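PDB 4OIF: beta-galactosidase from Geobacillus stearothermophilus, which probably hydrolyses terminal non-reducing beta-D-galactose residues of beta-D-galactosides, as a zinc-containing homotrimer of glycoside hydrolase family 42. Local coordinates for residues Val228-Ile233 with Tyr271-Lys276; Trp153-Glu158 with Asn238-Leu243; Leu263-Gly268 with Ile415-Glu420. All blocks are in the same frame, centred on the assembly; numbering follows the deposited sequence.

Interaction 1: Val228-Ile233 with Tyr271-Lys276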
loop_
_atom_site.group_PDB
_atom_site.type_symbol
_atom_site.label_atom_id
_atom_site.label_comp_id
_atom_site.label_asym_id
_atom_site.label_seq_id
_atom_site.Cartn_x
_atom_site.Cartn_y
_atom_site.Cartn_z
ATOM N N VAL A 228 6.825 -26.875 4.749
ATOM C CA VAL A 228 5.480 -26.489 5.136
ATOM C C VAL A 228 4.492 -27.501 4.557
ATOM O O VAL A 228 3.583 -27.998 5.270
ATOM C CB VAL A 228 5.151 -25.054 4.663
ATOM C CG1 VAL A 228 3.648 -24.783 4.767
ATOM C CG2 VAL A 228 5.971 -24.038 5.468
ATOM N N THR A 229 4.688 -27.832 3.281
ATOM C CA THR A 229 3.872 -28.878 2.672
ATOM C C THR A 229 3.986 -30.224 3.413
ATOM O O THR A 229 2.972 -30.810 3.820
ATOM C CB THR A 229 4.240 -29.088 1.194
ATOM O OG1 THR A 229 3.716 -27.999 0.429
ATOM C CG2 THR A 229 3.642 -30.395 0.666
ATOM N N ASP A 230 5.216 -30.689 3.612
ATOM C CA ASP A 230 5.445 -31.964 4.278
ATOM C C ASP A 230 4.856 -32.015 5.684
ATOM O O ASP A 230 4.250 -32.999 6.065
ATOM C CB ASP A 230 6.936 -32.280 4.340
ATOM C CG ASP A 230 7.464 -32.859 3.040
ATOM O OD1 ASP A 230 6.641 -33.180 2.157
ATOM O OD2 ASP A 230 8.699 -32.998 2.901
ATOM N N GLN A 231 5.026 -30.954 6.453
ATOM C CA GLN A 231 4.562 -30.944 7.813
ATOM C C GLN A 231 3.034 -30.876 7.864
ATOM O O GLN A 231 2.400 -31.491 8.748
ATOM C CB GLN A 231 5.211 -29.779 8.580
ATOM C CG GLN A 231 5.000 -29.839 10.091
ATOM C CD GLN A 231 5.746 -30.935 10.805
ATOM O OE1 GLN A 231 5.885 -32.050 10.309
ATOM N NE2 GLN A 231 6.226 -30.622 12.006
ATOM N N THR A 232 2.448 -30.175 6.891
ATOM C CA THR A 232 0.990 -30.168 6.740
ATOM C C THR A 232 0.457 -31.584 6.442
ATOM O O THR A 232 -0.474 -32.065 7.103
ATOM C CB THR A 232 0.557 -29.198 5.624
ATOM O OG1 THR A 232 0.863 -27.864 6.025
ATOM C CG2 THR A 232 -0.924 -29.293 5.353
ATOM N N ILE A 233 1.078 -32.259 5.473
ATOM C CA ILE A 233 0.687 -33.621 5.119
ATOM C C ILE A 233 0.856 -34.585 6.294
ATOM O O ILE A 233 -0.030 -35.391 6.576
ATOM C CB ILE A 233 1.484 -34.143 3.934
ATOM C CG1 ILE A 233 1.176 -33.308 2.696
ATOM C CG2 ILE A 233 1.150 -35.606 3.671
ATOM C CD1 ILE A 233 1.861 -33.832 1.419
ATOM N N TYR A 271 0.060 -29.387 -4.004
ATOM C CA TYR A 271 -1.021 -30.357 -4.112
ATOM C C TYR A 271 -0.623 -31.599 -4.904
ATOM O O TYR A 271 -1.272 -32.640 -4.788
ATOM C CB TYR A 271 -2.246 -29.719 -4.760
ATOM C CG TYR A 271 -3.028 -28.796 -3.867
ATOM C CD1 TYR A 271 -2.961 -28.911 -2.483
ATOM C CD2 TYR A 271 -3.834 -27.802 -4.410
ATOM C CE1 TYR A 271 -3.678 -28.070 -1.668
ATOM C CE2 TYR A 271 -4.549 -26.955 -3.605
ATOM C CZ TYR A 271 -4.474 -27.095 -2.234
ATOM O OH TYR A 271 -5.206 -26.249 -1.435
ATOM N N SER A 272 0.428 -31.502 -5.717
ATOM C CA SER A 272 0.841 -32.655 -6.507
ATOM C C SER A 272 1.404 -33.720 -5.569
ATOM O O SER A 272 1.415 -34.905 -5.884
ATOM C CB SER A 272 1.868 -32.274 -7.569
ATOM O OG SER A 272 3.142 -32.064 -7.010
ATOM N N LYS A 273 1.852 -33.269 -4.403
ATOM C CA LYS A 273 2.378 -34.140 -3.363
ATOM C C LYS A 273 1.268 -34.597 -2.426
ATOM O O LYS A 273 1.290 -35.732 -1.931
ATOM C CB LYS A 273 3.483 -33.407 -2.575
ATOM C CG LYS A 273 4.519 -34.311 -1.929
ATOM C CD LYS A 273 5.568 -33.492 -1.192
ATOM C CE LYS A 273 6.778 -34.337 -0.819
ATOM N NZ LYS A 273 6.358 -35.578 -0.105
ATOM N N PHE A 274 0.299 -33.710 -2.185
ATOM C CA PHE A 274 -0.760 -33.977 -1.205
ATOM C C PHE A 274 -1.729 -35.007 -1.812
ATOM O O PHE A 274 -2.268 -35.870 -1.104
ATOM C CB PHE A 274 -1.501 -32.680 -0.826
ATOM C CG PHE A 274 -2.162 -32.709 0.544
ATOM C CD1 PHE A 274 -2.030 -31.638 1.413
ATOM C CD2 PHE A 274 -2.832 -33.839 0.993
ATOM C CE1 PHE A 274 -2.623 -31.664 2.669
ATOM C CE2 PHE A 274 -3.422 -33.879 2.248
ATOM C CZ PHE A 274 -3.310 -32.788 3.090
ATOM N N ALA A 275 -1.934 -34.914 -3.127
ATOM C CA ALA A 275 -2.892 -35.766 -3.832
ATOM C C ALA A 275 -2.613 -37.250 -3.620
ATOM O O ALA A 275 -3.544 -38.064 -3.532
ATOM C CB ALA A 275 -2.889 -35.436 -5.312
ATOM N N LYS A 276 -1.326 -37.590 -3.548
ATOM C CA LYS A 276 -0.900 -38.966 -3.296
ATOM C C LYS A 276 -1.418 -39.493 -1.957
ATOM O O LYS A 276 -1.470 -40.698 -1.750
ATOM C CB LYS A 276 0.621 -39.082 -3.320
ATOM C CG LYS A 276 1.311 -38.623 -4.603
ATOM C CD LYS A 276 2.806 -38.909 -4.520
ATOM C CE LYS A 276 3.597 -38.068 -5.502
ATOM N NZ LYS A 276 2.967 -38.140 -6.842
HETATM O O HOH W 1 5.160 -35.639 2.420
#

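Interaction 2: Trp153-Glu158 with Asn238-Leu243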
loop_
_atom_site.group_PDB
_atom_site.type_symbol
_atom_site.label_atom_id
_atom_site.label_comp_id
_atom_site.label_asym_id
_atom_site.label_seq_id
_atom_site.Cartn_x
_atom_site.Cartn_y
_atom_site.Cartn_z
ATOM N N TRP A 153 -14.960 -39.005 4.354
ATOM C CA TRP A 153 -14.359 -38.134 5.339
ATOM C C TRP A 153 -13.869 -36.852 4.660
ATOM O O TRP A 153 -13.259 -36.896 3.587
ATOM C CB TRP A 153 -13.205 -38.835 6.050
ATOM C CG TRP A 153 -13.624 -39.939 6.969
ATOM C CD1 TRP A 153 -13.524 -41.276 6.742
ATOM C CD2 TRP A 153 -14.188 -39.794 8.275
ATOM N NE1 TRP A 153 -13.997 -41.977 7.819
ATOM C CE2 TRP A 153 -14.412 -41.089 8.775
ATOM C CE3 TRP A 153 -14.527 -38.694 9.071
ATOM C CZ2 TRP A 153 -14.968 -41.316 10.031
ATOM C CZ3 TRP A 153 -15.070 -38.916 10.313
ATOM C CH2 TRP A 153 -15.286 -40.216 10.785
ATOM N N HIS A 154 -14.146 -35.724 5.310
ATOM C CA HIS A 154 -13.721 -34.396 4.886
ATOM C C HIS A 154 -12.689 -33.933 5.919
ATOM O O HIS A 154 -13.031 -33.334 6.931
ATOM C CB HIS A 154 -14.961 -33.478 4.792
ATOM C CG HIS A 154 -14.686 -32.040 4.459
ATOM N ND1 HIS A 154 -13.813 -31.247 5.178
ATOM C CD2 HIS A 154 -15.264 -31.221 3.544
ATOM C CE1 HIS A 154 -13.829 -30.019 4.686
ATOM N NE2 HIS A 154 -14.707 -29.974 3.700
ATOM N N VAL A 155 -11.421 -34.250 5.697
ATOM C CA VAL A 155 -10.447 -34.063 6.763
ATOM C C VAL A 155 -9.995 -32.616 6.877
ATOM O O VAL A 155 -9.391 -32.055 5.952
ATOM C CB VAL A 155 -9.236 -34.974 6.574
ATOM C CG1 VAL A 155 -8.256 -34.810 7.727
ATOM C CG2 VAL A 155 -9.704 -36.395 6.515
ATOM N N SER A 156 -10.292 -32.035 8.042
ATOM C CA SER A 156 -10.048 -30.623 8.335
ATOM C C SER A 156 -10.790 -29.734 7.350
ATOM O O SER A 156 -11.845 -30.107 6.832
ATOM C CB SER A 156 -8.552 -30.294 8.299
ATOM O OG SER A 156 -8.314 -29.046 8.918
ATOM N N ASN A 157 -10.224 -28.559 7.090
ATOM C CA ASN A 157 -10.791 -27.667 6.094
ATOM C C ASN A 157 -9.775 -26.676 5.529
ATOM O O ASN A 157 -9.125 -25.950 6.287
ATOM C CB ASN A 157 -11.978 -26.912 6.687
ATOM C CG ASN A 157 -12.785 -26.209 5.633
ATOM O OD1 ASN A 157 -13.614 -26.825 4.958
ATOM N ND2 ASN A 157 -12.534 -24.914 5.464
ATOM N N GLU A 158 -9.659 -26.656 4.198
ATOM C CA GLU A 158 -8.776 -25.736 3.469
ATOM C C GLU A 158 -7.419 -25.536 4.146
ATOM O O GLU A 158 -7.064 -24.409 4.502
ATOM C CB GLU A 158 -9.468 -24.375 3.276
ATOM C CG GLU A 158 -10.609 -24.412 2.270
ATOM C CD GLU A 158 -11.085 -23.038 1.818
ATOM O OE1 GLU A 158 -11.072 -22.081 2.634
ATOM O OE2 GLU A 158 -11.478 -22.922 0.632
ATOM N N ASN A 238 -1.548 -37.895 10.540
ATOM C CA ASN A 238 -1.846 -38.037 11.941
ATOM C C ASN A 238 -3.337 -37.989 12.209
ATOM O O ASN A 238 -3.852 -38.796 12.990
ATOM C CB ASN A 238 -1.163 -36.969 12.771
ATOM C CG ASN A 238 -1.378 -37.192 14.237
ATOM O OD1 ASN A 238 -0.721 -38.043 14.827
ATOM N ND2 ASN A 238 -2.311 -36.454 14.835
ATOM N N GLU A 239 -4.018 -37.034 11.575
ATOM C CA GLU A 239 -5.476 -36.930 11.680
ATOM C C GLU A 239 -6.151 -38.235 11.274
ATOM O O GLU A 239 -7.043 -38.713 11.963
ATOM C CB GLU A 239 -6.032 -35.798 10.806
ATOM C CG GLU A 239 -5.977 -34.411 11.413
ATOM C CD GLU A 239 -7.211 -33.591 11.076
ATOM O OE1 GLU A 239 -7.081 -32.530 10.433
ATOM O OE2 GLU A 239 -8.321 -34.022 11.442
ATOM N N ILE A 240 -5.729 -38.807 10.153
ATOM C CA ILE A 240 -6.501 -39.886 9.566
ATOM C C ILE A 240 -6.160 -41.266 10.091
ATOM O O ILE A 240 -6.812 -42.231 9.700
ATOM C CB ILE A 240 -6.344 -39.930 8.057
ATOM C CG1 ILE A 240 -4.913 -40.343 7.697
ATOM C CG2 ILE A 240 -6.746 -38.585 7.443
ATOM C CD1 ILE A 240 -4.671 -40.567 6.206
ATOM N N VAL A 241 -5.149 -41.387 10.950
ATOM C CA VAL A 241 -4.887 -42.718 11.526
ATOM C C VAL A 241 -6.157 -43.510 11.974
ATOM O O VAL A 241 -6.384 -44.644 11.513
ATOM C CB VAL A 241 -3.907 -42.629 12.714
ATOM C CG1 VAL A 241 -3.944 -43.920 13.530
ATOM C CG2 VAL A 241 -2.508 -42.357 12.201
ATOM N N PRO A 242 -7.010 -42.913 12.830
ATOM C CA PRO A 242 -8.173 -43.702 13.270
ATOM C C PRO A 242 -9.219 -43.878 12.176
ATOM O O PRO A 242 -10.031 -44.802 12.208
ATOM C CB PRO A 242 -8.743 -42.873 14.419
ATOM C CG PRO A 242 -8.378 -41.466 14.064
ATOM C CD PRO A 242 -7.016 -41.557 13.413
ATOM N N LEU A 243 -9.206 -42.978 11.208
ATOM C CA LEU A 243 -10.113 -43.102 10.088
ATOM C C LEU A 243 -9.738 -44.341 9.273
ATOM O O LEU A 243 -10.602 -45.067 8.797
ATOM C CB LEU A 243 -10.083 -41.836 9.231
ATOM C CG LEU A 243 -11.013 -40.685 9.623
ATOM C CD1 LEU A 243 -11.016 -40.380 11.116
ATOM C CD2 LEU A 243 -10.641 -39.447 8.828
#

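Interaction 3: Leu263-Gly268 with Ile415-Glu420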
loop_
_atom_site.group_PDB
_atom_site.type_symbol
_atom_site.label_atom_id
_atom_site.label_comp_id
_atom_site.label_asym_id
_atom_site.label_seq_id
_atom_site.Cartn_x
_atom_site.Cartn_y
_atom_site.Cartn_z
ATOM N N LEU A 263 -7.745 -17.223 -10.389
ATOM C CA LEU A 263 -8.047 -18.627 -10.181
ATOM C C LEU A 263 -6.837 -19.492 -10.519
ATOM O O LEU A 263 -6.926 -20.419 -11.320
ATOM C CB LEU A 263 -9.251 -19.053 -11.028
ATOM C CG LEU A 263 -10.637 -18.700 -10.499
ATOM C CD1 LEU A 263 -11.698 -19.320 -11.379
ATOM C CD2 LEU A 263 -10.804 -19.160 -9.053
ATOM N N ILE A 264 -5.698 -19.159 -9.930
ATOM C CA ILE A 264 -4.481 -19.917 -10.161
ATOM C C ILE A 264 -4.414 -21.034 -9.133
ATOM O O ILE A 264 -5.165 -21.025 -8.161
ATOM C CB ILE A 264 -3.243 -19.015 -10.082
ATOM C CG1 ILE A 264 -2.996 -18.580 -8.636
ATOM C CG2 ILE A 264 -3.418 -17.809 -11.008
ATOM C CD1 ILE A 264 -1.863 -17.615 -8.479
ATOM N N PRO A 265 -3.557 -22.028 -9.364
ATOM C CA PRO A 265 -3.500 -23.070 -8.339
ATOM C C PRO A 265 -3.127 -22.483 -6.989
ATOM O O PRO A 265 -2.353 -21.518 -6.942
ATOM C CB PRO A 265 -2.409 -24.009 -8.854
ATOM C CG PRO A 265 -2.408 -23.805 -10.329
ATOM C CD PRO A 265 -2.818 -22.393 -10.583
ATOM N N PHE A 266 -3.701 -23.031 -5.921
ATOM C CA PHE A 266 -3.358 -22.608 -4.574
ATOM C C PHE A 266 -1.839 -22.664 -4.427
ATOM O O PHE A 266 -1.206 -23.647 -4.832
ATOM C CB PHE A 266 -4.054 -23.487 -3.534
ATOM C CG PHE A 266 -3.711 -23.138 -2.120
ATOM C CD1 PHE A 266 -4.022 -21.886 -1.607
ATOM C CD2 PHE A 266 -3.094 -24.065 -1.291
ATOM C CE1 PHE A 266 -3.709 -21.559 -0.297
ATOM C CE2 PHE A 266 -2.783 -23.747 0.022
ATOM C CZ PHE A 266 -3.088 -22.489 0.518
ATOM N N GLN A 267 -1.259 -21.590 -3.889
ATOM C CA GLN A 267 0.186 -21.444 -3.850
ATOM C C GLN A 267 0.780 -21.861 -2.522
ATOM O O GLN A 267 1.990 -22.026 -2.416
ATOM C CB GLN A 267 0.585 -20.002 -4.159
ATOM C CG GLN A 267 0.463 -19.647 -5.629
ATOM C CD GLN A 267 1.024 -20.748 -6.502
ATOM O OE1 GLN A 267 2.244 -20.931 -6.583
ATOM N NE2 GLN A 267 0.136 -21.516 -7.135
ATOM N N GLY A 268 -0.068 -22.057 -1.516
ATOM C CA GLY A 268 0.403 -22.344 -0.173
ATOM C C GLY A 268 0.863 -23.763 0.109
ATOM O O GLY A 268 1.533 -24.017 1.112
ATOM N N ILE A 415 -0.686 -30.218 -20.403
ATOM C CA ILE A 415 0.070 -29.034 -20.009
ATOM C C ILE A 415 0.775 -29.296 -18.662
ATOM O O ILE A 415 0.139 -29.623 -17.669
ATOM C CB ILE A 415 -0.835 -27.800 -19.891
ATOM C CG1 ILE A 415 -1.469 -27.475 -21.240
ATOM C CG2 ILE A 415 -0.049 -26.607 -19.330
ATOM C CD1 ILE A 415 -2.351 -26.228 -21.226
ATOM N N LEU A 416 2.090 -29.170 -18.634
ATOM C CA LEU A 416 2.852 -29.474 -17.440
ATOM C C LEU A 416 2.946 -28.246 -16.530
ATOM O O LEU A 416 3.356 -27.165 -16.953
ATOM C CB LEU A 416 4.242 -29.991 -17.822
ATOM C CG LEU A 416 5.272 -30.264 -16.727
ATOM C CD1 LEU A 416 4.793 -31.317 -15.779
ATOM C CD2 LEU A 416 6.604 -30.674 -17.358
ATOM N N TYR A 417 2.523 -28.435 -15.286
ATOM C CA TYR A 417 2.581 -27.425 -14.249
ATOM C C TYR A 417 3.413 -27.962 -13.081
ATOM O O TYR A 417 3.373 -29.156 -12.791
ATOM C CB TYR A 417 1.175 -27.065 -13.785
ATOM C CG TYR A 417 1.134 -26.166 -12.574
ATOM C CD1 TYR A 417 1.438 -24.817 -12.686
ATOM C CD2 TYR A 417 0.775 -26.659 -11.321
ATOM C CE1 TYR A 417 1.388 -23.976 -11.588
ATOM C CE2 TYR A 417 0.729 -25.826 -10.211
ATOM C CZ TYR A 417 1.037 -24.477 -10.357
ATOM O OH TYR A 417 1.012 -23.611 -9.283
ATOM N N ASP A 418 4.169 -27.089 -12.421
ATOM C CA ASP A 418 4.992 -27.500 -11.287
ATOM C C ASP A 418 4.946 -26.445 -10.168
ATOM O O ASP A 418 5.289 -25.271 -10.380
ATOM C CB ASP A 418 6.430 -27.754 -11.747
ATOM C CG ASP A 418 7.280 -28.418 -10.685
ATOM O OD1 ASP A 418 7.163 -29.641 -10.507
ATOM O OD2 ASP A 418 8.085 -27.723 -10.038
ATOM N N TRP A 419 4.500 -26.877 -8.989
ATOM C CA TRP A 419 4.348 -26.012 -7.813
ATOM C C TRP A 419 5.682 -25.442 -7.359
ATOM O O TRP A 419 5.793 -24.254 -7.047
ATOM C CB TRP A 419 3.693 -26.781 -6.652
ATOM C CG TRP A 419 2.182 -26.600 -6.523
ATOM C CD1 TRP A 419 1.532 -25.656 -5.772
ATOM C CD2 TRP A 419 1.152 -27.396 -7.138
ATOM N NE1 TRP A 419 0.173 -25.808 -5.892
ATOM C CE2 TRP A 419 -0.090 -26.870 -6.716
ATOM C CE3 TRP A 419 1.161 -28.506 -7.996
ATOM C CZ2 TRP A 419 -1.318 -27.408 -7.138
ATOM C CZ3 TRP A 419 -0.061 -29.044 -8.411
ATOM C CH2 TRP A 419 -1.281 -28.494 -7.980
ATOM N N GLU A 420 6.694 -26.296 -7.305
ATOM C CA GLU A 420 7.996 -25.848 -6.855
ATOM C C GLU A 420 8.564 -24.828 -7.846
ATOM O O GLU A 420 9.159 -23.835 -7.444
ATOM C CB GLU A 420 8.929 -27.048 -6.643
ATOM C CG GLU A 420 8.571 -27.841 -5.371
ATOM C CD GLU A 420 9.401 -29.111 -5.147
ATOM O OE1 GLU A 420 10.129 -29.562 -6.058
ATOM O OE2 GLU A 420 9.317 -29.663 -4.034
#

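Interaction 1: Val228-Ile233 with Tyr271-Lys276
OD1 of Asp230 is gripped by two partners: the ammonium NZ of Lys273 lies 3.3 Å from OD1 in a salt bridge, and a water donates to that oxygen at 2.9 Å. The water also accepts from Lys273 NZ, closing a triangle of carboxylate, ammonium and solvent. OD2 of the same aspartate takes a hydrogen bond from Trp175 NE1, so both ends of the carboxylate are held. The lysine meets the aspartate at about a right angle; its chain is extended as far as CE and then bends (chi4 -51°), while CD passes beside the methyl CG2 of Thr229. OG1 of that threonine is occupied by the backbone N of Asp270.

Away from this salt bridge the contact is apolar and buried. It joins helix 218-246, one of the outer helices of the TIM barrel, to the short helix 271-274, which lies in the connection between the parallel barrel strands 252-259 and 282-284. The side chains of Ile233 and Phe274 run antiparallel alongside one another: CG1 of Ile233 sits over one face of the Phe274 ring, 4.0 Å from its centroid and displaced toward the rim, and CD1 runs on to 3.7 Å from Phe274 CA. Phe236 meets the same ring edge-to-face.

Thr232 puts its methyl CG2, anti to the backbone N, 4.0 Å from Phe274 CE1, and its OG1 bonds to Val228 O at 2.8 Å. That carbonyl also receives Thr232 N, on the opposite face of its plane. A serine in place of Thr232 would keep the hydroxyl but lose CG2, and would probably open a gap beside Phe274 CE1 and let OG1 turn more easily. Phe274 itself rests on Thr254 and Phe256 of strand 252-259.

Interaction 2: Trp153-Glu158 with Asn238-Leu243
Trp153 and Leu243 meet where helix 218-246 packs against strand 150-154 of the TIM barrel; the helix then leads into the neighbouring parallel strand 252-259, so the contact lies inside a beta-alpha-beta crossover. Beyond the strand, the chain carries Asn157, predicted to bind substrate, and Glu158, the predicted proton donor, as expected for the Asn-Glu pair after the fourth barrel strand in such glycosidases.

The aromatic part is a CH-pi contact. Leu243 CG stands over the five-membered ring of Trp153, 3.5 Å from its centroid and only 10° off the normal, while its methyl CD2 lies over the same indole, 3.5 Å from Trp153 CG. The indole N-H, at NE1, is hydrogen-bonded to OG1 of Thr247, just past the end of the helix.

Aliphatic packing centres on Val155, whose two methyls divide the work. Val155 CG2 touches both Ile240 CG2, at 3.8 Å, and Leu243 CD2, at 3.9 Å. CG1, anti to the backbone N (chi1 -178°), turns instead to the carboxylate of Glu239, 3.7 Å from its CD.

The polar part belongs to Glu239, whose buried carboxylate finds its partners outside the two segments: OE1 with Ser90 OG and Tyr159 OH, OE2 with Asn137 ND2 and Thr88 OG1. These four bonds are likely to fix the rotation of the group. Ser156 approaches it through carbon: its CB is 3.4 Å from Glu239 OE1, whereas its OG bonds to Ser90 OG.

Interaction 3: Leu263-Gly268 with Ile415-Glu420
Trp419 donates from NE1 to the backbone O of Phe266 at 2.8 Å. The acceptor lies in the indole plane, and the donor sits nearly along the C=O axis (177°). Beside it, Gln267 NE2 donates to Tyr417 OH at 3.1 Å, with the phenol oxygen in the amide plane and a fairly straight N-H (167°); amide and ring are turned steeply against each other. Although Gln267 CB points away from the tyrosine, a bend at chi2 (-44°) brings the amide back. Pro265 packs against both rings: its CG lies over one face of the Tyr417 ring, 3.5 Å from CZ, and its CB is 4.0 Å from Trp419 CZ2.

The two aromatic residues brace each other in a T-shaped stack, the Tyr417 edge at CE2 pointing onto the centre of the Trp419 face. Asn422 ND2 also bonds to Tyr417 OH. Trp419 opens helix 419-427, where Asp418 is the N-cap and its OD2 holds the backbone N of Asn421; a second tryptophan of that helix, Trp423, bonds through NE1 to Gln267 O.

The contact thus joins the TIM barrel to the trimerisation domain. Since Phe266 lends a backbone carbonyl rather than its ring, the tryptophan bond depends on the path of the loop, while the tyrosine bond depends on a neutral side-chain amide.

Interactions 1 and 2 share helix 218-246; their centres are 14 Å apart and their nearest atoms about 5 Å, without touching. Interaction 1 does touch interaction 3, 13 Å away between centres, through Tyr271: its CB packs 3.4 Å from Trp419 CZ2, and its OH packs against Phe266 CD2. These contacts run from an outer helix of the barrel to the trimerisation domain. Interaction 2 holds the predicted proton donor Glu158, and the side chain of Phe266 in interaction 3 comes within about 7 Å of it, although the two contacts are centred 23 Å apart. The zinc ion lies about 11 Å from the Thr232 side chain of interaction 1.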